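PDB 6A41: dehalogenase from Rhodospirillaceae, which probably cleaves carbon-halogen bonds, in the manner of halohydrin dehalogenases, and has the Rossmann-like fold of the short-chain dehydrogenase/reductase family. Local coordinates for residues Asn83-Ala88 / Ser151-Gly156; Gly158-Leu163 / Val174-Ser179; Arg114-Val119 / Ile131-Ser136. One frame throughout, in Å; residues are numbered along the deposited sequence.

Contact 1: Asn83-Ala88 / Ser151-Gly156; sequences NDAYPA and SARAAG
Arg153 reaches out from helix 147-158 and closes both terminal nitrogens of its guanidinium on one backbone oxygen, Asp84 O. The two bonds are equal in length, NH1 to Asp84 O 3.0 Å and NH2 to Asp84 O 3.0 Å, and both are somewhat bent, with N-H...O angles of 141° and 144°. The oxygen sits at the outer edge of the guanidinium, near its plane, so the group comes at it end-on, with NH1 and NH2 both directed at the same atom. Seen from the carbonyl the two donors differ: NH2 lies in the carbonyl plane, on a lone pair, whereas NH1 stands well above that plane. A bend at chi2 (-63°) turns the chain from the helix toward the loop 83-88. Beside the bonds, NH2 packs against Ala85, 3.8 Å from its CA and 4.1 Å from its CB.

Two of the nitrogens have further partners: NE gives a hydrogen bond to Tyr149 OH, and NH2 adds a weak one to Tyr187 OH. The carboxylate of Asp84 takes no part in the grip, for OD2 remains 5.9 Å from Arg153 NH1.

With an alanine here, Asp84 O would probably be left buried without its two donors, and Tyr149 OH would be likely to lose the partner that helps fix its position. The Tyr149-Arg153 pair, four residues apart on one helix, is consistent with the Tyr-Arg pair of halohydrin dehalogenases, and the loop carbonyl would help to position the arginine. The chemistry is therefore that of a bridge: a single buried arginine pays for a loop carbonyl with two nitrogens and uses NE for a tyrosine one helical turn earlier, bonds that together probably limit the tilt and rotation of its flat group.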
# COMPACT_ATOMS: atom_id res chain seq x y z
N ASN A 83 4.63 1.46 23.27
CA ASN A 83 5.79 0.67 23.00
C ASN A 83 5.49 -0.78 23.45
O ASN A 83 5.57 -1.12 24.59
CB ASN A 83 6.97 1.30 23.70
CG ASN A 83 8.22 0.48 23.60
OD1 ASN A 83 8.72 0.20 22.48
ND2 ASN A 83 8.77 0.12 24.72
N ASP A 84 5.01 -1.57 22.51
CA ASP A 84 4.43 -2.88 22.76
C ASP A 84 5.25 -3.93 22.01
O ASP A 84 5.60 -3.75 20.83
CB ASP A 84 2.94 -2.89 22.32
CG ASP A 84 2.20 -1.71 22.91
OD1 ASP A 84 2.01 -1.69 24.13
OD2 ASP A 84 1.89 -0.76 22.14
N ALA A 85 5.57 -5.02 22.72
CA ALA A 85 6.39 -6.09 22.20
C ALA A 85 6.12 -7.43 22.87
O ALA A 85 6.17 -7.49 24.06
CB ALA A 85 7.83 -5.78 22.29
N TYR A 86 5.73 -8.40 22.05
CA TYR A 86 5.58 -9.82 22.39
C TYR A 86 6.57 -10.62 21.50
O TYR A 86 6.84 -10.17 20.37
CB TYR A 86 4.10 -10.27 22.13
CG TYR A 86 3.77 -11.69 22.50
CD1 TYR A 86 3.45 -12.07 23.81
CD2 TYR A 86 3.88 -12.71 21.56
CE1 TYR A 86 3.21 -13.41 24.17
CE2 TYR A 86 3.61 -14.05 21.87
CZ TYR A 86 3.26 -14.38 23.16
OH TYR A 86 3.04 -15.70 23.40
N PRO A 87 7.12 -11.75 21.98
CA PRO A 87 8.13 -12.45 21.18
C PRO A 87 7.60 -12.90 19.82
O PRO A 87 6.41 -13.22 19.71
CB PRO A 87 8.53 -13.65 22.01
CG PRO A 87 8.14 -13.29 23.40
CD PRO A 87 6.99 -12.34 23.34
N ALA A 88 8.45 -12.82 18.79
CA ALA A 88 8.12 -13.34 17.53
C ALA A 88 8.46 -14.84 17.63
O ALA A 88 9.64 -15.21 17.47
CB ALA A 88 8.93 -12.65 16.47
N SER A 151 0.52 -11.23 12.04
CA SER A 151 -0.89 -10.94 12.09
C SER A 151 -1.20 -10.04 13.29
O SER A 151 -1.96 -9.06 13.16
CB SER A 151 -1.72 -12.27 12.17
OG SER A 151 -3.13 -11.94 12.45
N ALA A 152 -0.62 -10.31 14.44
CA ALA A 152 -0.88 -9.47 15.60
C ALA A 152 -0.30 -8.08 15.41
O ALA A 152 -0.90 -7.13 15.81
CB ALA A 152 -0.29 -10.10 16.85
N ARG A 153 0.87 -7.94 14.77
CA ARG A 153 1.42 -6.60 14.42
C ARG A 153 0.50 -5.93 13.43
O ARG A 153 0.30 -4.75 13.47
CB ARG A 153 2.77 -6.75 13.79
CG ARG A 153 3.84 -7.06 14.81
CD ARG A 153 4.02 -5.95 15.81
NE ARG A 153 5.18 -6.02 16.69
CZ ARG A 153 5.34 -5.21 17.74
NH1 ARG A 153 4.41 -4.34 18.13
NH2 ARG A 153 6.41 -5.33 18.46
N ALA A 154 -0.01 -6.70 12.47
CA ALA A 154 -1.01 -6.12 11.53
C ALA A 154 -2.24 -5.55 12.29
O ALA A 154 -2.79 -4.59 11.85
CB ALA A 154 -1.48 -7.14 10.52
N ALA A 155 -2.70 -6.26 13.33
CA ALA A 155 -3.87 -5.80 14.13
C ALA A 155 -3.54 -4.47 14.77
O ALA A 155 -4.37 -3.56 14.75
CB ALA A 155 -4.27 -6.82 15.18
N GLY A 156 -2.33 -4.37 15.26
CA GLY A 156 -1.85 -3.13 15.85
C GLY A 156 -1.88 -2.01 14.84
O GLY A 156 -2.43 -0.89 15.09

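Contact 2: Gly158-Leu163 / Val174-Ser179; sequences GLVSSL and VNAVGS
Val160 and Asn175 bring the two backbones together, their CA atoms 5.8 Å apart, where helix 160-167 lies over strand 172-179. The first turn of the segment is closed by Leu163 N bonding to Leu159 O at 2.9 Å, and this places Val160 and Leu163 on the side that faces the strand. Val174 and Ala176, two residues apart along the strand, answer them from the same face of the sheet.

Val160 and Val174 carry most of the contact. Chi1 of 169° in Val160 spreads its two methyls along the strand: CG1 rests on the backbone, 3.5 Å from Val174 O and 3.8 Å from Asn175 CA, while CG2 meets Ala176 CB at 3.8 Å. Val174 fits beside it, its CG1 4.1 Å from Leu163 CB and its CG2 4.0 Å from Leu163 O. Methyls rest on one another and on backbone carbonyls, a van der Waals contact. Phe133 of the adjacent strand touches Val160, Val174 and Ala176 and so extends the same hydrophobic layer.

The helix is also part of a subunit contact: Ser162 OG bonds to Ile143 N of the second subunit, and Leu163 packs on Ala147 of that subunit. Strand 129-136, helices 147-158 and 160-167 and the parallel neighbouring strand 172-179 form a beta-alpha-beta crossover of the Rossmann-like fold, whose second helix packs here on its second strand.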
# COMPACT_ATOMS: atom_id res chain seq x y z
N GLY A 158 -3.44 -1.83 12.22
CA GLY A 158 -4.84 -1.68 11.80
C GLY A 158 -5.76 -0.87 12.75
O GLY A 158 -6.84 -0.48 12.29
N LEU A 159 -5.26 -0.48 13.90
CA LEU A 159 -5.97 0.56 14.70
C LEU A 159 -5.79 2.02 14.20
O LEU A 159 -6.65 2.86 14.42
CB LEU A 159 -5.52 0.47 16.10
CG LEU A 159 -5.90 -0.83 16.82
CD1 LEU A 159 -5.07 -0.87 18.07
CD2 LEU A 159 -7.36 -0.72 17.21
N VAL A 160 -4.70 2.27 13.47
CA VAL A 160 -4.14 3.57 13.32
C VAL A 160 -5.01 4.47 12.49
O VAL A 160 -5.40 5.52 13.01
CB VAL A 160 -2.71 3.45 12.78
CG1 VAL A 160 -2.13 4.76 12.34
CG2 VAL A 160 -1.77 2.86 13.87
N SER A 161 -5.39 4.06 11.27
CA SER A 161 -6.14 4.98 10.47
C SER A 161 -7.57 5.25 11.03
O SER A 161 -8.13 6.36 10.89
CB SER A 161 -6.18 4.52 9.03
OG SER A 161 -6.79 3.28 8.89
N SER A 162 -8.16 4.24 11.64
CA SER A 162 -9.53 4.39 12.29
C SER A 162 -9.48 5.31 13.49
O SER A 162 -10.32 6.22 13.63
CB SER A 162 -10.11 3.00 12.71
OG SER A 162 -10.22 2.19 11.59
N LEU A 163 -8.46 5.12 14.34
CA LEU A 163 -8.33 6.06 15.46
C LEU A 163 -7.96 7.46 15.01
O LEU A 163 -8.41 8.44 15.59
CB LEU A 163 -7.34 5.54 16.44
CG LEU A 163 -7.78 4.27 17.23
CD1 LEU A 163 -6.78 3.82 18.21
CD2 LEU A 163 -9.12 4.53 17.88
N VAL A 174 -2.59 10.26 15.22
CA VAL A 174 -2.39 8.87 15.56
C VAL A 174 -1.59 8.26 14.40
O VAL A 174 -2.06 8.17 13.30
CB VAL A 174 -3.66 8.12 15.72
CG1 VAL A 174 -3.37 6.72 16.21
CG2 VAL A 174 -4.60 8.77 16.70
N ASN A 175 -0.46 7.73 14.75
CA ASN A 175 0.46 7.09 13.77
C ASN A 175 1.13 5.85 14.40
O ASN A 175 1.09 5.63 15.63
CB ASN A 175 1.56 8.09 13.41
CG ASN A 175 1.03 9.29 12.66
OD1 ASN A 175 1.06 10.44 13.20
ND2 ASN A 175 0.46 9.10 11.56
N ALA A 176 1.81 5.07 13.55
CA ALA A 176 2.65 3.97 14.03
C ALA A 176 3.99 4.05 13.36
O ALA A 176 4.12 4.60 12.22
CB ALA A 176 2.04 2.63 13.70
N VAL A 177 4.99 3.51 14.00
CA VAL A 177 6.30 3.35 13.35
C VAL A 177 6.45 1.82 13.19
O VAL A 177 6.36 1.09 14.12
CB VAL A 177 7.45 3.88 14.21
CG1 VAL A 177 8.81 3.57 13.48
CG2 VAL A 177 7.35 5.41 14.35
N GLY A 178 6.63 1.36 11.96
CA GLY A 178 6.76 -0.01 11.61
C GLY A 178 8.23 -0.37 11.59
O GLY A 178 8.89 -0.27 10.57
N SER A 179 8.75 -0.66 12.74
CA SER A 179 10.19 -1.01 12.83
C SER A 179 10.52 -2.39 12.32
O SER A 179 9.73 -3.32 12.38
CB SER A 179 10.68 -0.95 14.28
OG SER A 179 12.10 -0.89 14.39

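Contact 3: Arg114-Val119 / Ile131-Ser136; sequences RLTQLV and IVFVSS
The ring of Phe133 points its far end at Thr116, with CZ 3.6 Å from OG1, and the hydroxyl approaches the ring obliquely. The two side chains cross at about a right angle. Phe133 holds its CG opposite the carbonyl carbon (chi1 -66°), which carries the ring from the strand toward helix 98-126. Within that helix, Leu118 CD2 lies 3.6 Å above one face of the Arg114 guanidinium, toward its rim.

Thr116 is the hub on the helical side. Its OG1 also lies 4.1 Å from Ile131 CG2, and its CG2 is 4.2 Å from Ile131 CD1, so both branches of the isoleucine rest against it. The hydroxyl is not left to the hydrocarbon around it, because OG1 is hydrogen-bonded to Pro112 O one turn earlier in the helix.

Helix 98-126 thus covers a face of the parallel Rossmann-like sheet, packing on the start of strand 129-136, which it precedes directly in the chain. Strand 79-83 is the neighbour of strand 129-136 in the sheet, with Asn82 touching both Thr116 and Phe133, while helix 63-74 receives Leu118 and Val119, and Leu93 of the second subunit packs on Thr116.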
# COMPACT_ATOMS: atom_id res chain seq x y z
N ARG A 114 -6.40 -0.40 24.83
CA ARG A 114 -6.80 -0.04 26.18
C ARG A 114 -6.13 1.21 26.70
O ARG A 114 -6.81 2.10 27.27
CB ARG A 114 -6.61 -1.27 27.12
CG ARG A 114 -6.86 -1.08 28.63
CD ARG A 114 -8.26 -0.65 28.93
NE ARG A 114 -8.49 -0.59 30.41
CZ ARG A 114 -9.42 0.16 31.02
NH1 ARG A 114 -10.22 0.91 30.29
NH2 ARG A 114 -9.49 0.24 32.35
N LEU A 115 -4.80 1.29 26.53
CA LEU A 115 -4.07 2.44 26.95
C LEU A 115 -4.54 3.69 26.22
O LEU A 115 -4.65 4.75 26.86
CB LEU A 115 -2.59 2.36 26.76
CG LEU A 115 -1.90 1.60 27.87
CD1 LEU A 115 -0.44 1.49 27.48
CD2 LEU A 115 -1.97 2.18 29.27
N THR A 116 -4.84 3.57 24.93
CA THR A 116 -5.36 4.70 24.17
C THR A 116 -6.73 5.17 24.70
O THR A 116 -6.94 6.39 24.85
CB THR A 116 -5.42 4.41 22.69
OG1 THR A 116 -4.13 3.95 22.25
CG2 THR A 116 -5.76 5.58 21.89
N GLN A 117 -7.59 4.24 25.09
CA GLN A 117 -8.89 4.56 25.66
C GLN A 117 -8.78 5.35 26.99
O GLN A 117 -9.52 6.25 27.24
CB GLN A 117 -9.62 3.30 26.09
CG GLN A 117 -10.22 2.53 24.99
CD GLN A 117 -11.06 1.36 25.59
OE1 GLN A 117 -10.44 0.48 26.21
NE2 GLN A 117 -12.41 1.43 25.51
N LEU A 118 -7.80 4.97 27.79
CA LEU A 118 -7.43 5.65 29.04
C LEU A 118 -6.81 7.03 28.84
O LEU A 118 -7.15 7.94 29.57
CB LEU A 118 -6.53 4.71 29.86
CG LEU A 118 -7.22 3.52 30.43
CD1 LEU A 118 -6.16 2.53 30.88
CD2 LEU A 118 -8.13 3.88 31.63
N VAL A 119 -5.99 7.23 27.82
CA VAL A 119 -5.24 8.53 27.69
C VAL A 119 -5.98 9.55 26.84
O VAL A 119 -5.85 10.75 27.09
CB VAL A 119 -3.83 8.27 27.04
CG1 VAL A 119 -3.06 9.53 26.75
CG2 VAL A 119 -2.94 7.55 28.05
N ILE A 131 -0.55 10.24 19.49
CA ILE A 131 -0.47 8.85 19.91
C ILE A 131 0.43 8.09 18.89
O ILE A 131 0.14 8.19 17.65
CB ILE A 131 -1.86 8.18 19.87
CG1 ILE A 131 -3.00 8.83 20.63
CG2 ILE A 131 -1.77 6.71 20.27
CD1 ILE A 131 -2.95 8.66 22.04
N VAL A 132 1.51 7.47 19.33
CA VAL A 132 2.42 6.73 18.42
C VAL A 132 2.47 5.28 18.86
O VAL A 132 2.76 5.00 20.04
CB VAL A 132 3.83 7.32 18.35
CG1 VAL A 132 4.78 6.44 17.48
CG2 VAL A 132 3.85 8.83 18.05
N PHE A 133 2.06 4.37 17.99
CA PHE A 133 2.23 2.97 18.22
C PHE A 133 3.61 2.57 17.79
O PHE A 133 4.00 2.73 16.57
CB PHE A 133 1.13 2.16 17.52
CG PHE A 133 -0.26 2.38 18.07
CD1 PHE A 133 -1.01 3.47 17.70
CD2 PHE A 133 -0.85 1.45 18.88
CE1 PHE A 133 -2.30 3.68 18.18
CE2 PHE A 133 -2.15 1.68 19.39
CZ PHE A 133 -2.82 2.82 19.07
N VAL A 134 4.38 1.97 18.64
CA VAL A 134 5.67 1.42 18.14
C VAL A 134 5.39 -0.00 17.70
O VAL A 134 5.01 -0.83 18.53
CB VAL A 134 6.74 1.36 19.16
CG1 VAL A 134 8.08 1.06 18.50
CG2 VAL A 134 6.82 2.72 19.84
N SER A 135 5.52 -0.24 16.40
CA SER A 135 5.01 -1.49 15.80
C SER A 135 6.09 -2.12 14.86
O SER A 135 7.28 -1.84 15.06
CB SER A 135 3.70 -1.24 15.00
OG SER A 135 3.04 -2.46 14.68
N SER A 136 5.67 -2.93 13.91
CA SER A 136 6.55 -3.68 13.08
C SER A 136 6.32 -3.45 11.63
O SER A 136 5.15 -3.23 11.26
CB SER A 136 6.46 -5.15 13.42
OG SER A 136 7.21 -5.93 12.52

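How the contacts relate
Strand 129-136 joins the three sites. Contacts 2 and 3 have centres about 9 Å apart and share the sheet: Asn175 O and Phe133 N, like Val177 O and Ser135 N, lie 2.8 Å apart, both probable hydrogen bonds between neighbouring strands. Contact 1 lies about 12 Å from each of the others, centre to centre, and meets contact 3 at the C-terminal end of that strand, where Arg153 CD approaches Ser136 CB at 3.5 Å. Ser136, Tyr149 and Arg153 have the spacing of the Ser-Tyr-Arg triad of halohydrin dehalogenases, so contact 1 probably holds one active-site member and the strand of contact 3 ends in another, while contact 2 packs a helix on the neighbouring strand.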